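Local coordinates for N-acetyl-beta-D glucosaminidase (Rhizomucor miehei CAU432, PDB 4ZM6), which probably removes N-acetylglucosamine units as a family 3 glycoside hydrolase and also carries a GCN5-related region that binds acetyl-CoA and acetylates glucosamine, at residues 598-603 / 637-642; 610-615 / 649-654; 686-691 / 851-856. All coordinates share one frame; numbering follows the deposited sequence.

Interaction 1: 598-603 / 637-642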
loop_
_atom_site.group_PDB
_atom_site.type_symbol
_atom_site.label_atom_id
_atom_site.label_comp_id
_atom_site.label_asym_id
_atom_site.label_seq_id
_atom_site.Cartn_x
_atom_site.Cartn_y
_atom_site.Cartn_z
ATOM N N VAL A 598 13.279 -7.564 13.490
ATOM C CA VAL A 598 13.586 -8.572 12.481
ATOM C C VAL A 598 14.322 -7.932 11.296
ATOM O O VAL A 598 13.965 -6.837 10.852
ATOM C CB VAL A 598 12.309 -9.305 12.012
ATOM C CG1 VAL A 598 11.378 -8.371 11.254
ATOM C CG2 VAL A 598 12.654 -10.519 11.161
ATOM N N ALA A 599 15.354 -8.621 10.804
ATOM C CA ALA A 599 16.117 -8.191 9.632
ATOM C C ALA A 599 15.931 -9.196 8.511
ATOM O O ALA A 599 15.696 -10.375 8.762
ATOM C CB ALA A 599 17.584 -8.062 9.976
ATOM N N THR A 600 16.112 -8.731 7.280
ATOM C CA THR A 600 15.582 -9.411 6.102
ATOM C C THR A 600 16.199 -8.863 4.811
ATOM O O THR A 600 16.322 -7.655 4.640
ATOM C CB THR A 600 14.041 -9.257 6.064
ATOM O OG1 THR A 600 13.436 -10.402 6.664
ATOM C CG2 THR A 600 13.496 -9.111 4.645
ATOM N N GLN A 601 16.574 -9.764 3.908
ATOM C CA GLN A 601 17.074 -9.382 2.590
ATOM C C GLN A 601 16.663 -10.415 1.546
ATOM O O GLN A 601 16.312 -11.545 1.890
ATOM C CB GLN A 601 18.601 -9.172 2.614
ATOM C CG GLN A 601 19.488 -10.413 2.583
ATOM C CD GLN A 601 20.934 -10.087 2.203
ATOM O OE1 GLN A 601 21.294 -8.927 1.984
ATOM N NE2 GLN A 601 21.768 -11.116 2.117
ATOM N N ILE A 602 16.682 -10.012 0.278
ATOM C CA ILE A 602 16.358 -10.909 -0.829
ATOM C C ILE A 602 17.505 -10.895 -1.832
ATOM O O ILE A 602 17.941 -9.832 -2.276
ATOM C CB ILE A 602 15.036 -10.515 -1.525
ATOM C CG1 ILE A 602 13.851 -10.816 -0.612
ATOM C CG2 ILE A 602 14.864 -11.267 -2.842
ATOM C CD1 ILE A 602 12.541 -10.215 -1.082
ATOM N N VAL A 603 17.979 -12.087 -2.179
ATOM C CA VAL A 603 19.117 -12.262 -3.073
ATOM C C VAL A 603 18.721 -13.214 -4.192
ATOM O O VAL A 603 17.924 -14.125 -3.985
ATOM C CB VAL A 603 20.329 -12.830 -2.300
ATOM C CG1 VAL A 603 21.389 -13.386 -3.242
ATOM C CG2 VAL A 603 20.927 -11.756 -1.407
ATOM N N GLU A 637 5.476 -13.129 5.152
ATOM C CA GLU A 637 4.438 -12.492 4.338
ATOM C C GLU A 637 5.070 -11.624 3.259
ATOM O O GLU A 637 4.612 -11.627 2.118
ATOM C CB GLU A 637 3.484 -11.659 5.203
ATOM C CG GLU A 637 2.476 -12.497 5.978
ATOM C CD GLU A 637 2.010 -11.839 7.265
ATOM O OE1 GLU A 637 1.969 -10.587 7.330
ATOM O OE2 GLU A 637 1.674 -12.587 8.213
ATOM N N HIS A 638 6.125 -10.894 3.619
ATOM C CA HIS A 638 6.857 -10.088 2.647
ATOM C C HIS A 638 7.500 -10.966 1.574
ATOM O O HIS A 638 7.294 -10.736 0.387
ATOM C CB HIS A 638 7.924 -9.224 3.318
ATOM C CG HIS A 638 8.845 -8.565 2.342
ATOM N ND1 HIS A 638 10.209 -8.765 2.349
ATOM C CD2 HIS A 638 8.588 -7.754 1.288
ATOM C CE1 HIS A 638 10.754 -8.084 1.356
ATOM N NE2 HIS A 638 9.792 -7.465 0.696
ATOM N N PHE A 639 8.270 -11.966 1.999
ATOM C CA PHE A 639 8.886 -12.903 1.070
ATOM C C PHE A 639 7.840 -13.500 0.146
ATOM O O PHE A 639 8.039 -13.578 -1.065
ATOM C CB PHE A 639 9.558 -14.056 1.813
ATOM C CG PHE A 639 10.766 -13.664 2.620
ATOM C CD1 PHE A 639 11.686 -12.736 2.146
ATOM C CD2 PHE A 639 11.010 -14.277 3.843
ATOM C CE1 PHE A 639 12.796 -12.397 2.899
ATOM C CE2 PHE A 639 12.124 -13.946 4.593
ATOM C CZ PHE A 639 13.016 -13.003 4.124
ATOM N N ARG A 640 6.729 -13.922 0.737
ATOM C CA ARG A 640 5.647 -14.569 0.009
ATOM C C ARG A 640 5.134 -13.694 -1.134
ATOM O O ARG A 640 4.982 -14.170 -2.257
ATOM C CB ARG A 640 4.513 -14.911 0.980
ATOM C CG ARG A 640 3.358 -15.690 0.381
ATOM C CD ARG A 640 2.351 -16.083 1.449
ATOM N NE ARG A 640 2.945 -16.909 2.510
ATOM C CZ ARG A 640 3.006 -16.596 3.808
ATOM N NH1 ARG A 640 2.516 -15.453 4.278
ATOM N NH2 ARG A 640 3.567 -17.448 4.655
ATOM N N GLU A 641 4.879 -12.420 -0.842
ATOM C CA GLU A 641 4.410 -11.461 -1.850
ATOM C C GLU A 641 5.457 -11.212 -2.925
ATOM O O GLU A 641 5.115 -11.025 -4.093
ATOM C CB GLU A 641 4.041 -10.124 -1.201
ATOM C CG GLU A 641 2.808 -10.170 -0.313
ATOM C CD GLU A 641 2.684 -8.941 0.573
ATOM O OE1 GLU A 641 3.415 -8.850 1.587
ATOM O OE2 GLU A 641 1.854 -8.062 0.254
ATOM N N GLN A 642 6.727 -11.200 -2.523
ATOM C CA GLN A 642 7.838 -10.976 -3.449
ATOM C C GLN A 642 8.163 -12.181 -4.325
ATOM O O GLN A 642 8.860 -12.041 -5.327
ATOM C CB GLN A 642 9.102 -10.568 -2.684
ATOM C CG GLN A 642 9.013 -9.206 -2.019
ATOM C CD GLN A 642 8.665 -8.117 -3.007
ATOM O OE1 GLN A 642 9.376 -7.909 -3.991
ATOM N NE2 GLN A 642 7.561 -7.428 -2.761
#

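Interaction 2: 610-615 / 649-654. With ACO (acetyl coenzyme *a), chain C.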
loop_
_atom_site.group_PDB
_atom_site.type_symbol
_atom_site.label_atom_id
_atom_site.label_comp_id
_atom_site.label_asym_id
_atom_site.label_seq_id
_atom_site.Cartn_x
_atom_site.Cartn_y
_atom_site.Cartn_z
ATOM N N HIS A 610 15.713 -15.472 -3.451
ATOM C CA HIS A 610 15.928 -16.158 -2.180
ATOM C C HIS A 610 15.750 -15.168 -1.044
ATOM O O HIS A 610 16.420 -14.139 -1.009
ATOM C CB HIS A 610 17.334 -16.756 -2.102
ATOM C CG HIS A 610 17.479 -18.062 -2.814
ATOM N ND1 HIS A 610 17.938 -19.201 -2.188
ATOM C CD2 HIS A 610 17.226 -18.413 -4.098
ATOM C CE1 HIS A 610 17.964 -20.197 -3.056
ATOM N NE2 HIS A 610 17.535 -19.746 -4.222
ATOM N N GLY A 611 14.849 -15.481 -0.119
ATOM C CA GLY A 611 14.618 -14.644 1.041
ATOM C C GLY A 611 15.505 -15.102 2.173
ATOM O O GLY A 611 15.548 -16.288 2.483
ATOM N N GLN A 612 16.224 -14.170 2.788
ATOM C CA GLN A 612 17.094 -14.507 3.895
ATOM C C GLN A 612 16.600 -13.796 5.135
ATOM O O GLN A 612 16.456 -12.573 5.133
ATOM C CB GLN A 612 18.530 -14.106 3.583
ATOM C CG GLN A 612 19.082 -14.731 2.312
ATOM C CD GLN A 612 20.600 -14.633 2.214
ATOM O OE1 GLN A 612 21.219 -13.730 2.783
ATOM N NE2 GLN A 612 21.208 -15.571 1.496
ATOM N N LEU A 613 16.311 -14.573 6.181
ATOM C CA LEU A 613 15.909 -14.030 7.469
ATOM C C LEU A 613 17.191 -13.817 8.257
ATOM O O LEU A 613 17.706 -14.735 8.893
ATOM C CB LEU A 613 14.942 -14.976 8.186
ATOM C CG LEU A 613 14.048 -14.374 9.280
ATOM C CD1 LEU A 613 13.001 -15.372 9.742
ATOM C CD2 LEU A 613 14.859 -13.925 10.473
ATOM N N MET A 614 17.705 -12.593 8.194
ATOM C CA MET A 614 19.036 -12.283 8.707
ATOM C C MET A 614 19.071 -12.365 10.224
ATOM O O MET A 614 20.040 -12.842 10.810
ATOM C CB MET A 614 19.472 -10.879 8.265
ATOM C CG MET A 614 19.578 -10.682 6.757
ATOM S SD MET A 614 19.799 -8.945 6.307
ATOM C CE MET A 614 21.465 -8.666 6.897
ATOM N N LEU A 615 18.016 -11.879 10.858
ATOM C CA LEU A 615 17.971 -11.834 12.310
ATOM C C LEU A 615 16.528 -11.707 12.779
ATOM O O LEU A 615 15.707 -11.068 12.114
ATOM C CB LEU A 615 18.801 -10.658 12.824
ATOM C CG LEU A 615 19.002 -10.553 14.334
ATOM C CD1 LEU A 615 19.981 -11.605 14.822
ATOM C CD2 LEU A 615 19.497 -9.165 14.703
ATOM N N LEU A 649 17.402 -19.414 6.970
ATOM C CA LEU A 649 17.663 -18.870 8.303
ATOM C C LEU A 649 19.092 -18.345 8.338
ATOM O O LEU A 649 20.041 -19.084 8.045
ATOM C CB LEU A 649 17.486 -19.923 9.402
ATOM C CG LEU A 649 16.080 -20.258 9.900
ATOM C CD1 LEU A 649 16.176 -21.216 11.079
ATOM C CD2 LEU A 649 15.300 -19.014 10.295
ATOM N N GLY A 650 19.239 -17.081 8.724
ATOM C CA GLY A 650 20.519 -16.395 8.651
ATOM C C GLY A 650 20.710 -15.852 7.254
ATOM O O GLY A 650 19.780 -15.863 6.448
ATOM N N SER A 651 21.911 -15.374 6.957
ATOM C CA SER A 651 22.194 -14.826 5.637
ATOM C C SER A 651 23.582 -15.216 5.153
ATOM O O SER A 651 24.401 -15.733 5.911
ATOM C CB SER A 651 22.031 -13.300 5.643
ATOM O OG SER A 651 22.477 -12.728 6.863
ATOM N N THR A 652 23.824 -14.976 3.869
ATOM C CA THR A 652 25.137 -15.178 3.272
ATOM C C THR A 652 25.974 -13.898 3.433
ATOM O O THR A 652 26.866 -13.849 4.286
ATOM C CB THR A 652 25.011 -15.578 1.791
ATOM O OG1 THR A 652 24.109 -14.685 1.139
ATOM C CG2 THR A 652 24.469 -16.988 1.659
ATOM N N TYR A 653 25.658 -12.866 2.648
ATOM C CA TYR A 653 26.384 -11.593 2.696
ATOM C C TYR A 653 25.452 -10.406 2.425
ATOM O O TYR A 653 24.792 -10.375 1.386
ATOM C CB TYR A 653 27.513 -11.588 1.653
ATOM C CG TYR A 653 28.645 -10.629 1.988
ATOM C CD1 TYR A 653 28.514 -9.260 1.768
ATOM C CD2 TYR A 653 29.835 -11.096 2.544
ATOM C CE1 TYR A 653 29.538 -8.384 2.086
ATOM C CE2 TYR A 653 30.861 -10.230 2.866
ATOM C CZ TYR A 653 30.715 -8.877 2.633
ATOM O OH TYR A 653 31.738 -8.011 2.950
ATOM N N PRO A 654 25.390 -9.423 3.346
ATOM C CA PRO A 654 25.996 -9.349 4.681
ATOM C C PRO A 654 25.310 -10.286 5.668
ATOM O O PRO A 654 24.334 -10.948 5.311
ATOM C CB PRO A 654 25.778 -7.887 5.095
ATOM C CG PRO A 654 24.615 -7.424 4.294
ATOM C CD PRO A 654 24.684 -8.177 2.994
HETATM N N1A ACO C . 0.591 -17.293 26.348
HETATM C C2A ACO C . 1.225 -18.469 26.563
HETATM N N3A ACO C . 2.252 -18.905 25.800
HETATM C C4A ACO C . 2.723 -18.167 24.760
HETATM C C5A ACO C . 2.070 -16.876 24.466
HETATM C C6A ACO C . 0.949 -16.458 25.339
HETATM N N6A ACO C . 0.315 -15.281 25.124
HETATM N N7A ACO C . 2.697 -16.359 23.405
HETATM C C8A ACO C . 3.669 -17.235 23.036
HETATM N N9A ACO C . 3.681 -18.319 23.839
HETATM C C1B ACO C . 4.623 -19.467 23.718
HETATM C C2B ACO C . 4.037 -20.611 22.893
HETATM O O2B ACO C . 4.254 -21.861 23.561
HETATM C C3B ACO C . 4.729 -20.549 21.540
HETATM O O3B ACO C . 4.994 -21.835 20.946
HETATM P P3B ACO C . 6.123 -22.916 21.385
HETATM O O7A ACO C . 7.378 -22.495 20.649
HETATM O O8A ACO C . 6.190 -22.857 22.894
HETATM O O9A ACO C . 5.550 -24.206 20.870
HETATM C C4B ACO C . 5.985 -19.718 21.795
HETATM O O4B ACO C . 5.815 -19.037 23.049
HETATM C C5B ACO C . 6.232 -18.725 20.666
HETATM O O5B ACO C . 6.948 -17.623 21.205
HETATM P P1A ACO C . 6.692 -16.118 20.723
HETATM O O1A ACO C . 6.258 -15.328 21.936
HETATM O O2A ACO C . 5.870 -16.062 19.464
HETATM O O3A ACO C . 8.221 -15.817 20.345
HETATM P P2A ACO C . 9.120 -14.845 21.241
HETATM O O4A ACO C . 8.437 -13.498 21.286
HETATM O O5A ACO C . 9.465 -15.530 22.532
HETATM O O6A ACO C . 10.436 -14.771 20.327
HETATM C CBP ACO C . 12.603 -15.705 19.779
HETATM C CCP ACO C . 11.117 -15.967 19.952
HETATM C CDP ACO C . 12.823 -14.702 18.656
HETATM C CEP ACO C . 13.281 -17.015 19.406
HETATM C CAP ACO C . 13.121 -15.167 21.115
HETATM O OAP ACO C . 13.249 -16.241 22.042
HETATM C C9P ACO C . 14.429 -14.437 21.004
HETATM O O9P ACO C . 14.417 -13.218 20.893
HETATM N N8P ACO C . 15.560 -15.139 21.052
HETATM C C7P ACO C . 16.844 -14.467 21.002
HETATM C C6P ACO C . 18.001 -15.415 20.736
HETATM C C5P ACO C . 18.048 -16.011 19.341
HETATM O O5P ACO C . 18.614 -17.087 19.252
HETATM N N4P ACO C . 17.542 -15.380 18.268
HETATM C C3P ACO C . 17.660 -15.928 16.914
HETATM C C2P ACO C . 18.912 -15.439 16.176
HETATM S S1P ACO C . 19.360 -16.471 14.800
HETATM C C ACO C . 18.545 -15.827 13.505
HETATM O O ACO C . 17.764 -14.904 13.660
HETATM C CH3 ACO C . 18.802 -16.427 12.160
#

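Interaction 3: 686-691 / 851-856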
loop_
_atom_site.group_PDB
_atom_site.type_symbol
_atom_site.label_atom_id
_atom_site.label_comp_id
_atom_site.label_asym_id
_atom_site.label_seq_id
_atom_site.Cartn_x
_atom_site.Cartn_y
_atom_site.Cartn_z
ATOM N N VAL A 686 27.498 -26.463 11.380
ATOM C CA VAL A 686 28.374 -25.693 10.514
ATOM C C VAL A 686 29.155 -24.768 11.441
ATOM O O VAL A 686 28.614 -24.317 12.450
ATOM C CB VAL A 686 27.544 -24.926 9.460
ATOM C CG1 VAL A 686 28.086 -23.528 9.197
ATOM C CG2 VAL A 686 27.469 -25.723 8.166
ATOM N N HIS A 687 30.414 -24.489 11.102
ATOM C CA HIS A 687 31.345 -23.864 12.053
ATOM C C HIS A 687 32.043 -22.599 11.554
ATOM O O HIS A 687 32.334 -22.459 10.363
ATOM C CB HIS A 687 32.422 -24.873 12.443
ATOM C CG HIS A 687 31.884 -26.225 12.786
ATOM N ND1 HIS A 687 31.420 -26.542 14.044
ATOM C CD2 HIS A 687 31.729 -27.339 12.034
ATOM C CE1 HIS A 687 31.007 -27.798 14.053
ATOM N NE2 HIS A 687 31.183 -28.303 12.845
ATOM N N ASP A 688 32.295 -21.688 12.492
ATOM C CA ASP A 688 33.272 -20.617 12.329
ATOM C C ASP A 688 34.543 -21.042 13.064
ATOM O O ASP A 688 34.467 -21.548 14.186
ATOM C CB ASP A 688 32.765 -19.298 12.933
ATOM C CG ASP A 688 31.745 -18.587 12.053
ATOM O OD1 ASP A 688 31.449 -19.060 10.943
ATOM O OD2 ASP A 688 31.217 -17.546 12.490
ATOM N N LEU A 689 35.699 -20.823 12.439
ATOM C CA LEU A 689 36.991 -21.181 13.032
ATOM C C LEU A 689 37.760 -19.952 13.498
ATOM O O LEU A 689 37.575 -18.860 12.963
ATOM C CB LEU A 689 37.841 -21.947 12.023
ATOM C CG LEU A 689 37.158 -23.077 11.252
ATOM C CD1 LEU A 689 38.159 -23.770 10.346
ATOM C CD2 LEU A 689 36.520 -24.088 12.193
ATOM N N ILE A 690 38.622 -20.145 14.497
ATOM C CA ILE A 690 39.548 -19.101 14.955
ATOM C C ILE A 690 40.971 -19.653 14.975
ATOM O O ILE A 690 41.197 -20.796 15.379
ATOM C CB ILE A 690 39.179 -18.529 16.344
ATOM C CG1 ILE A 690 40.183 -17.440 16.756
ATOM C CG2 ILE A 690 39.136 -19.620 17.407
ATOM C CD1 ILE A 690 39.806 -16.683 18.010
ATOM N N GLY A 691 41.926 -18.838 14.533
ATOM C CA GLY A 691 43.329 -19.246 14.479
ATOM C C GLY A 691 44.269 -18.185 15.020
ATOM O O GLY A 691 44.197 -17.024 14.617
ATOM N N ARG A 851 32.836 -21.052 16.997
ATOM C CA ARG A 851 31.408 -21.113 17.267
ATOM C C ARG A 851 30.750 -22.015 16.225
ATOM O O ARG A 851 31.250 -22.136 15.103
ATOM C CB ARG A 851 30.786 -19.714 17.203
ATOM C CG ARG A 851 31.311 -18.712 18.221
ATOM C CD ARG A 851 30.795 -18.994 19.621
ATOM N NE ARG A 851 31.421 -18.136 20.631
ATOM C CZ ARG A 851 31.144 -16.845 20.816
ATOM N NH1 ARG A 851 30.252 -16.226 20.056
ATOM N NH2 ARG A 851 31.765 -16.160 21.765
ATOM N N SER A 852 29.625 -22.634 16.590
ATOM C CA SER A 852 28.902 -23.529 15.675
ATOM C C SER A 852 27.469 -23.056 15.431
ATOM O O SER A 852 26.859 -22.422 16.292
ATOM C CB SER A 852 28.901 -24.961 16.219
ATOM O OG SER A 852 30.223 -25.408 16.488
ATOM N N TYR A 853 26.947 -23.365 14.247
ATOM C CA TYR A 853 25.580 -23.001 13.869
ATOM C C TYR A 853 24.874 -24.171 13.198
ATOM O O TYR A 853 25.511 -25.012 12.576
ATOM C CB TYR A 853 25.576 -21.813 12.898
ATOM C CG TYR A 853 26.538 -20.703 13.256
ATOM C CD1 TYR A 853 27.848 -20.730 12.804
ATOM C CD2 TYR A 853 26.138 -19.622 14.037
ATOM C CE1 TYR A 853 28.733 -19.722 13.120
ATOM C CE2 TYR A 853 27.023 -18.603 14.358
ATOM C CZ TYR A 853 28.322 -18.666 13.896
ATOM O OH TYR A 853 29.223 -17.671 14.203
ATOM N N ARG A 854 23.552 -24.211 13.314
ATOM C CA ARG A 854 22.745 -25.168 12.567
ATOM C C ARG A 854 21.949 -24.418 11.516
ATOM O O ARG A 854 21.146 -23.544 11.848
ATOM C CB ARG A 854 21.794 -25.917 13.492
ATOM C CG ARG A 854 20.920 -26.947 12.784
ATOM C CD ARG A 854 19.927 -27.584 13.743
ATOM N NE ARG A 854 20.598 -28.120 14.926
ATOM C CZ ARG A 854 21.277 -29.265 14.952
ATOM N NH1 ARG A 854 21.397 -30.017 13.857
ATOM N NH2 ARG A 854 21.859 -29.651 16.085
ATOM N N LEU A 855 22.170 -24.757 10.251
ATOM C CA LEU A 855 21.467 -24.099 9.165
ATOM C C LEU A 855 19.999 -24.496 9.170
ATOM O O LEU A 855 19.625 -25.532 9.721
ATOM C CB LEU A 855 22.090 -24.455 7.815
ATOM C CG LEU A 855 23.579 -24.145 7.636
ATOM C CD1 LEU A 855 23.960 -24.267 6.165
ATOM C CD2 LEU A 855 23.936 -22.763 8.176
ATOM N N GLY A 856 19.176 -23.646 8.564
ATOM C CA GLY A 856 17.752 -23.907 8.386
ATOM C C GLY A 856 17.327 -23.313 7.065
ATOM O O GLY A 856 17.870 -22.294 6.641
#

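Interaction 1: 598-603 / 637-642
Ile602 of the strand and Phe639 of the helix carry most of this buried contact. The two side chains slide past each other in opposite directions. Ile602 CG1 meets the Phe639 ring at its edge, near the ring plane, 4.0 Å from CE1. With CG1 beside the backbone N (chi1 -71°) and an extended end, the isoleucine reaches on to the helix. There Ile602 CD1 lies 3.7 Å from His638 CE1 and 3.8 Å from Gln642 CG. The Ile602 and Gln642 side chains cross at about a right angle.

Thr600 and Phe639 point at each other from opposite directions. Thr600 CG2 is 3.8 Å from Phe639 CE1, and Thr600 OG1 is 3.7 Å from Phe639 CZ. The hydroxyl makes a weak hydrogen bond to its neighbour's carbonyl, Ala599 O. Across the segments the contact is van der Waals packing.

The strand and helix segments run nearly parallel, 17° apart, with axes 10.2 Å from each other. Elsewhere on the helix, Arg640 forms a salt bridge with Glu167 of the glycoside hydrolase region. Helix 627-642 links the parallel strands 608-618 and 646-649 in a beta-alpha-beta crossover and packs on the sheet, as in the GNAT fold.

Interaction 2: 610-615 / 649-654
Gln612 and Thr652 are clasped by two hydrogen bonds through the glutamine amide. Thr652 N donates to Gln612 OE1 at 3.1 Å, coming from above the carbonyl plane, 36° out of it. Gln612 NE2 donates to Thr652 OG1, also 3.1 Å away, with the hydroxyl oxygen in the amide plane. Gln612 OE1 accepts a further bond from Gln601 NE2. Both ends of the amide are thus engaged, which should fix its rotation. The extended chain of Gln612 brings the amide to the loop, and Gln612 CB packs 3.6 Å from Gly650 O.

The backbone closes the other half of this tight part. Leu613 and Leu649 form a parallel bridge, and Gly650 N donates to Leu613 O at 2.8 Å. Gly650 has a positive phi (84°), a conformation that glycine adopts easily. Beyond it, Ser651 OG bonds to Pro654 O within the loop, in the carbonyl plane and on a lone pair. This bond bridges from Ser651 past the cis peptide that precedes Pro654. Met614 CG rests 3.5 Å from Ser651 OG.

Packing is looser at the margins. Leu613 CD1 and Leu649 CD2 are 4.3 Å apart, as are Met614 CE and Pro654 CG. The clasp at Thr652 lies toward the partly exposed margin.

A classic beta bulge puts two residues, Met614 and Leu615, opposite Ala599 of the adjacent strand. The acetyl end of the bound acetyl-CoA lies here, its CH3 3.5 Å from Gly650 N. Strand 594-605 flanks strand 608-618 beside the bulge, helix 546-561 covers Leu615, and the loop leaves the end of strand 646-649 toward Ser780 and Asp781, which hydrogen-bond Tyr653.

Interaction 3: 686-691 / 851-856
The Asp688 carboxylate sits at the edge of the Tyr853 ring, with Asp688 CG in the ring plane. The two planes are 66° apart. Tyr853 OH donates to Asp688 OD2 at 2.6 Å, reaching it from above the carboxylate plane, 58° out of it. The His687 ring is likewise met at an edge. Ser852 OG lies near its plane, 2.9 Å from His687 ND1, and either atom could be the donor. His687 CG (chi1 -46°) and Ser852 OG both lie beside their own backbone N, anti to the carbonyl carbon, which brings ND1 and OG together.

These two pairings lie on different sides of the sheet: Val686, Asp688, Arg851 and Tyr853 on one, His687 and Ser852 on the other. Asp688 has further partners, since Tyr832 OH bonds OD2 and Trp835 N bonds OD1. The carboxylate is buried but well supplied with donors, which would favour its charged form.

Four backbone bonds hold the antiparallel strands. Val686 and Tyr853 exchange two, 2.7 Å from Val686 N to Tyr853 O and 2.6 Å from Tyr853 N to Val686 O. Asp688 N to Arg851 O is 2.8 Å, while the return bond from Arg851 N to Asp688 O is longer, 3.3 Å. His687 and Ser852 form the non-hydrogen-bonded pair between them. Arg851 NH2 hydrogen-bonds Asp564 O, and Arg851 makes a cation-pi contact with Trp565.

Strand 686-692, from the first N-acetyltransferase region, sits between strands 830-836 and 847-857 of the second. Strand 847-857 in turn pairs with 660-661 and 680-681 of the first. This is consistent with strand exchange between tandem GNAT domains.

Overall arrangement
Interactions 1 and 2 share one sheet, and their centres are about 10 Å apart. Strands 594-605 and 608-618 are neighbours in it. They are joined by Val603 O to His610 N (2.6 Å), a probable hydrogen bond, and Gln601 of interaction 1 also serves the Gln612 amide. Phe639 also packs on Gly611. Interaction 2 lies at the acetyl end of the bound acetyl-CoA; the side chain of Thr600 in interaction 1 is about 9 Å from the ligand and that of Tyr853 in interaction 3 about 8 Å. Interactions 2 and 3 are about 15 Å apart between centres. Leu649 N and Gly856 O, 2.9 Å apart, probably bond and connect the two. Interactions 1 and 3 do not touch.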